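Local structure of glycosyl hydrolase family 62 protein (Coprinopsis cinerea, 5B6T) at residues A[24-29]-A[40-45]; A[49-54]-A[79-84]. The protein is an alpha-L-arabinofuranosidase of glycoside hydrolase family 62 that probably cleaves arabinose side groups from the arabinoxylan of plant hemicellulose. One frame throughout, in Å; residues are numbered along the deposited sequence.

Contact 1: residues A[24-29]-A[40-45]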
loop_
_atom_site.group_PDB
_atom_site.type_symbol
_atom_site.label_atom_id
_atom_site.label_comp_id
_atom_site.label_asym_id
_atom_site.label_seq_id
_atom_site.Cartn_x
_atom_site.Cartn_y
_atom_site.Cartn_z
ATOM N N GLN A 24 2.666 -16.380 -9.057
ATOM C CA GLN A 24 1.724 -15.982 -10.092
ATOM C C GLN A 24 1.529 -14.457 -10.177
ATOM O O GLN A 24 1.420 -13.919 -11.275
ATOM C CB GLN A 24 0.396 -16.720 -9.893
ATOM C CG GLN A 24 0.602 -18.234 -10.151
ATOM C CD GLN A 24 -0.554 -19.180 -9.777
ATOM O OE1 GLN A 24 -0.908 -20.070 -10.575
ATOM N NE2 GLN A 24 -1.102 -19.047 -8.589
ATOM N N GLY A 25 1.530 -13.766 -9.036
ATOM C CA GLY A 25 1.363 -12.323 -9.009
ATOM C C GLY A 25 2.410 -11.663 -8.111
ATOM O O GLY A 25 2.818 -12.229 -7.091
ATOM N N ILE A 26 2.835 -10.458 -8.486
ATOM C CA ILE A 26 3.641 -9.577 -7.614
ATOM C C ILE A 26 2.730 -8.412 -7.299
ATOM O O ILE A 26 2.162 -7.817 -8.202
ATOM C CB ILE A 26 4.926 -9.087 -8.295
ATOM C CG1 ILE A 26 5.805 -10.275 -8.649
ATOM C CG2 ILE A 26 5.668 -8.067 -7.453
ATOM C CD1 ILE A 26 6.291 -11.086 -7.490
ATOM N N LYS A 27 2.551 -8.127 -6.002
ATOM C CA LYS A 27 1.395 -7.383 -5.545
ATOM C C LYS A 27 1.725 -6.372 -4.435
ATOM O O LYS A 27 2.752 -6.449 -3.778
ATOM C CB LYS A 27 0.356 -8.361 -4.992
ATOM C CG LYS A 27 -0.204 -9.321 -6.026
ATOM C CD LYS A 27 -1.384 -10.096 -5.459
ATOM C CE LYS A 27 -2.611 -9.221 -5.328
ATOM N NZ LYS A 27 -3.665 -9.916 -4.548
ATOM N N ASP A 28 0.800 -5.443 -4.231
ATOM C CA ASP A 28 0.717 -4.661 -3.011
ATOM C C ASP A 28 2.018 -3.902 -2.660
ATOM O O ASP A 28 2.476 -3.965 -1.512
ATOM C CB ASP A 28 0.345 -5.568 -1.820
ATOM C CG ASP A 28 -0.752 -6.569 -2.125
ATOM O OD1 ASP A 28 -1.699 -6.205 -2.827
ATOM O OD2 ASP A 28 -0.628 -7.722 -1.603
ATOM N N PRO A 29 2.611 -3.166 -3.621
ATOM C CA PRO A 29 3.951 -2.661 -3.400
ATOM C C PRO A 29 4.055 -1.538 -2.390
ATOM O O PRO A 29 3.166 -0.680 -2.311
ATOM C CB PRO A 29 4.367 -2.126 -4.793
ATOM C CG PRO A 29 3.062 -1.802 -5.453
ATOM C CD PRO A 29 2.126 -2.863 -4.987
ATOM N N VAL A 40 11.800 -1.599 -3.203
ATOM C CA VAL A 40 10.421 -2.003 -3.333
ATOM C C VAL A 40 10.209 -3.280 -2.506
ATOM O O VAL A 40 10.995 -4.240 -2.609
ATOM C CB VAL A 40 10.041 -2.256 -4.806
ATOM C CG1 VAL A 40 8.661 -2.910 -4.952
ATOM C CG2 VAL A 40 10.145 -0.960 -5.627
ATOM N N PHE A 41 9.157 -3.285 -1.704
ATOM C CA PHE A 41 8.690 -4.500 -1.029
ATOM C C PHE A 41 7.351 -4.863 -1.595
ATOM O O PHE A 41 6.535 -3.985 -1.833
ATOM C CB PHE A 41 8.569 -4.245 0.483
ATOM C CG PHE A 41 9.872 -3.913 1.134
ATOM C CD1 PHE A 41 10.445 -2.660 1.010
ATOM C CD2 PHE A 41 10.555 -4.893 1.842
ATOM C CE1 PHE A 41 11.691 -2.390 1.565
ATOM C CE2 PHE A 41 11.763 -4.607 2.436
ATOM C CZ PHE A 41 12.318 -3.354 2.315
ATOM N N ALA A 42 7.118 -6.159 -1.847
ATOM C CA ALA A 42 5.874 -6.575 -2.471
ATOM C C ALA A 42 5.457 -7.921 -1.926
ATOM O O ALA A 42 6.306 -8.670 -1.413
ATOM C CB ALA A 42 6.065 -6.645 -3.989
ATOM N N SER A 43 4.158 -8.214 -2.048
ATOM C CA SER A 43 3.663 -9.576 -1.816
ATOM C C SER A 43 3.992 -10.473 -2.996
ATOM O O SER A 43 3.830 -10.088 -4.139
ATOM C CB SER A 43 2.141 -9.605 -1.649
ATOM O OG SER A 43 1.739 -8.686 -0.665
ATOM N N THR A 44 4.436 -11.697 -2.708
ATOM C CA THR A 44 4.378 -12.780 -3.698
ATOM C C THR A 44 3.052 -13.515 -3.522
ATOM O O THR A 44 2.664 -13.813 -2.379
ATOM C CB THR A 44 5.559 -13.754 -3.548
ATOM O OG1 THR A 44 5.536 -14.416 -2.261
ATOM C CG2 THR A 44 6.872 -13.023 -3.671
ATOM N N ALA A 45 2.362 -13.800 -4.625
ATOM C CA ALA A 45 1.056 -14.408 -4.577
ATOM C C ALA A 45 0.932 -15.581 -5.515
ATOM O O ALA A 45 1.289 -15.499 -6.720
ATOM C CB ALA A 45 -0.028 -13.401 -4.901
#

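Contact 2: residues A[49-54]-A[79-84]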
loop_
_atom_site.group_PDB
_atom_site.type_symbol
_atom_site.label_atom_id
_atom_site.label_comp_id
_atom_site.label_asym_id
_atom_site.label_seq_id
_atom_site.Cartn_x
_atom_site.Cartn_y
_atom_site.Cartn_z
ATOM N N GLY A 49 -0.064 -19.660 -1.487
ATOM C CA GLY A 49 0.147 -18.736 -0.380
ATOM C C GLY A 49 0.812 -17.432 -0.767
ATOM O O GLY A 49 1.035 -17.146 -1.946
ATOM N N TYR A 50 1.084 -16.668 0.287
ATOM C CA TYR A 50 1.664 -15.341 0.206
ATOM C C TYR A 50 2.885 -15.244 1.066
ATOM O O TYR A 50 2.910 -15.740 2.188
ATOM C CB TYR A 50 0.674 -14.309 0.715
ATOM C CG TYR A 50 -0.435 -14.002 -0.257
ATOM C CD1 TYR A 50 -1.492 -14.873 -0.446
ATOM C CD2 TYR A 50 -0.432 -12.815 -0.960
ATOM C CE1 TYR A 50 -2.500 -14.590 -1.359
ATOM C CE2 TYR A 50 -1.422 -12.507 -1.846
ATOM C CZ TYR A 50 -2.464 -13.390 -2.061
ATOM O OH TYR A 50 -3.450 -13.032 -2.972
ATOM N N ASN A 51 3.897 -14.540 0.561
ATOM C CA ASN A 51 5.032 -14.109 1.391
ATOM C C ASN A 51 5.499 -12.751 0.799
ATOM O O ASN A 51 4.748 -12.096 0.082
ATOM C CB ASN A 51 6.106 -15.225 1.488
ATOM C CG ASN A 51 6.982 -15.141 2.758
ATOM O OD1 ASN A 51 6.783 -15.875 3.747
ATOM N ND2 ASN A 51 8.010 -14.347 2.698
ATOM N N LEU A 52 6.705 -12.333 1.111
ATOM C CA LEU A 52 7.173 -10.993 0.781
ATOM C C LEU A 52 8.515 -11.065 0.080
ATOM O O LEU A 52 9.346 -11.920 0.378
ATOM C CB LEU A 52 7.331 -10.153 2.059
ATOM C CG LEU A 52 6.063 -9.886 2.883
ATOM C CD1 LEU A 52 6.374 -9.174 4.201
ATOM C CD2 LEU A 52 5.046 -9.056 2.113
ATOM N N VAL A 53 8.713 -10.110 -0.818
ATOM C CA VAL A 53 9.967 -9.995 -1.562
ATOM C C VAL A 53 10.468 -8.536 -1.534
ATOM O O VAL A 53 9.665 -7.585 -1.516
ATOM C CB VAL A 53 9.775 -10.533 -2.991
ATOM C CG1 VAL A 53 8.803 -9.691 -3.783
ATOM C CG2 VAL A 53 11.118 -10.701 -3.698
ATOM N N TYR A 54 11.800 -8.396 -1.530
ATOM C CA TYR A 54 12.499 -7.136 -1.588
ATOM C C TYR A 54 13.195 -7.046 -2.945
ATOM O O TYR A 54 13.821 -8.026 -3.412
ATOM C CB TYR A 54 13.527 -7.044 -0.465
ATOM C CG TYR A 54 14.512 -5.917 -0.583
ATOM C CD1 TYR A 54 14.117 -4.600 -0.351
ATOM C CD2 TYR A 54 15.866 -6.143 -0.870
ATOM C CE1 TYR A 54 15.011 -3.550 -0.449
ATOM C CE2 TYR A 54 16.757 -5.088 -0.978
ATOM C CZ TYR A 54 16.340 -3.791 -0.745
ATOM O OH TYR A 54 17.238 -2.743 -0.836
ATOM N N GLY A 79 5.836 -18.841 5.966
ATOM C CA GLY A 79 4.496 -18.700 6.451
ATOM C C GLY A 79 3.839 -17.580 5.706
ATOM O O GLY A 79 4.432 -16.999 4.813
ATOM N N TYR A 80 2.598 -17.295 6.067
ATOM C CA TYR A 80 1.837 -16.253 5.411
ATOM C C TYR A 80 2.290 -14.868 5.886
ATOM O O TYR A 80 2.279 -14.581 7.095
ATOM C CB TYR A 80 0.353 -16.441 5.728
ATOM C CG TYR A 80 -0.541 -15.346 5.214
ATOM C CD1 TYR A 80 -1.039 -15.379 3.925
ATOM C CD2 TYR A 80 -0.857 -14.271 6.015
ATOM C CE1 TYR A 80 -1.847 -14.358 3.442
ATOM C CE2 TYR A 80 -1.668 -13.250 5.545
ATOM C CZ TYR A 80 -2.157 -13.322 4.272
ATOM O OH TYR A 80 -2.966 -12.315 3.801
ATOM N N ARG A 81 2.678 -14.024 4.925
ATOM C CA ARG A 81 2.882 -12.586 5.157
ATOM C C ARG A 81 2.447 -11.904 3.867
ATOM O O ARG A 81 2.728 -12.401 2.778
ATOM C CB ARG A 81 4.348 -12.213 5.461
ATOM C CG ARG A 81 4.918 -12.764 6.759
ATOM C CD ARG A 81 5.640 -14.076 6.510
ATOM N NE ARG A 81 6.385 -14.547 7.676
ATOM C CZ ARG A 81 5.847 -15.131 8.734
ATOM N NH1 ARG A 81 4.533 -15.350 8.812
ATOM N NH2 ARG A 81 6.632 -15.564 9.700
ATOM N N ALA A 82 1.788 -10.756 3.986
ATOM C CA ALA A 82 1.320 -10.039 2.789
ATOM C C ALA A 82 1.132 -8.552 3.033
ATOM O O ALA A 82 0.867 -8.129 4.165
ATOM C CB ALA A 82 0.037 -10.633 2.252
ATOM N N ALA A 83 1.258 -7.805 1.943
ATOM C CA ALA A 83 0.915 -6.373 1.858
ATOM C C ALA A 83 1.777 -5.493 2.761
ATOM O O ALA A 83 1.343 -5.002 3.814
ATOM C CB ALA A 83 -0.590 -6.140 2.065
ATOM N N PRO A 84 3.015 -5.274 2.336
ATOM C CA PRO A 84 3.971 -4.594 3.177
ATOM C C PRO A 84 3.888 -3.054 3.107
ATOM O O PRO A 84 3.417 -2.477 2.113
ATOM C CB PRO A 84 5.303 -5.072 2.610
ATOM C CG PRO A 84 5.037 -5.245 1.148
ATOM C CD PRO A 84 3.624 -5.730 1.066
#

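Contact 1: residues A[24-29]-A[40-45]
Ser43 and Asp28 meet through a short hydrogen bond, with Ser43 OG donating to Asp28 OD2 across 2.7 Å. The carboxylate receives it on the anti lone pair of OD2, which faces away from its other oxygen. Just before this bond, Lys27 and Ser43 form a hydrogen-bonded antiparallel pair, in which Ser43 N lies 2.8 Å from Lys27 O and Lys27 N answers to Ser43 O. On the same face of the sheet the lysine chain runs on past Ala45, its CD 3.6 Å from Ala45 CB. A bend at chi3 (73°) then carries the chain off the strand, and its ammonium nitrogen is hydrogen-bonded to Tyr299. On the other face Ile26 is paired with Thr44, and its CG2 rests 3.8 Å from Ala42 CB. At the far end the carbonyl of Ala45 serves two donors, Gln24 N and Gly25 N, each 2.9 Å from Ala45 O, which makes a classic beta bulge. Past the corner at Asp28 the strands still touch, Pro29 CA making a C-H...O contact of 3.3 Å with Phe41 O. Further out, Ala83 N is hydrogen-bonded to Ser43 OG, so the hydroxyl that donates to Asp28 is itself fixed in rotation. Gln289 meets Asp28 N, and a glycerol, probably from the crystallisation liquor, is hydrogen-bonded to both Asp28 OD2 and Lys27 NZ. The segments belong to a beta hairpin, strands 25-34 and 37-46, that opens a four-stranded antiparallel blade. Such blades build the five-bladed beta-propeller of this family, and Asp28 faces its central pocket, its side chain about 5 Å from the bound calcium ion.

Contact 2: residues A[49-54]-A[79-84]
Leu52 supplies the apolar centre by sliding along Pro84 in the opposite sense, its CD2 3.8 Å from Pro84 CD. The same methyl also lies 3.9 Å from Ala82 CA, while CD1 meets Arg81 at the root of its chain, which Leu52 crosses at about a right angle. Next to this, Tyr50 and Tyr80 run side by side and point the same way. Tyr80 CE1 sits 3.7 Å from Tyr50 CB, and the ring planes are inclined at 64°, so the rings meet obliquely. Tyr50 CD2 packs 3.9 Å from Ala82 CB. The hydroxyls finish beyond this pair, Tyr50 on Asn300 and Tyr80 on Gln100. A single hydrogen bond joins the two backbones, Arg81 N to Tyr50 O at 3.2 Å, straight at the hydrogen (163°) but reaching the oxygen from above its carbonyl plane. At the outer edge the Arg81 chain, bent at chi2, runs alongside Asn51 and folds back on its own segment. There NH1 bonds Tyr80 O at 2.9 Å, the oxygen lying in the guanidinium plane, and NH2 bonds the carbonyl of Leu76. With an alanine in place of Arg81, the carbonyls of Tyr80 and Leu76 would probably lose these donors and the loop at Gly79 and Tyr80 would be less firmly tied. Strand segments 49-54 and 82-84 run 26° apart, yet they belong to different sheets: strand 49-57 lies between strands 37-46 and 68-70 of one antiparallel sheet, whereas strand 82-89 edges the next and pairs with strand 94-100.

How the contacts relate
Along the chain both segments of contact 1 precede those of contact 2, and the centres of the two contacts lie 8 Å apart. Strands 37-46 and 49-57, consecutive in sequence and neighbours in one sheet, connect them directly: Thr44 N is 2.8 Å from Asn51 O, probably a hydrogen bond. Residues 24-29 of contact 1 and residues 79-84 of contact 2 also touch, Asp28 O packing 3.3 Å from Pro84 CD. Contact 1 thus builds the inner part of one propeller blade, and contact 2 fits that blade against the first strand of the next. Together they illustrate how successive blades of a propeller are fitted together, with mainly backbone hydrogen bonds within the blade, side-chain packing and a few hydrogen bonds between blades, and inner strands converging near the calcium ion.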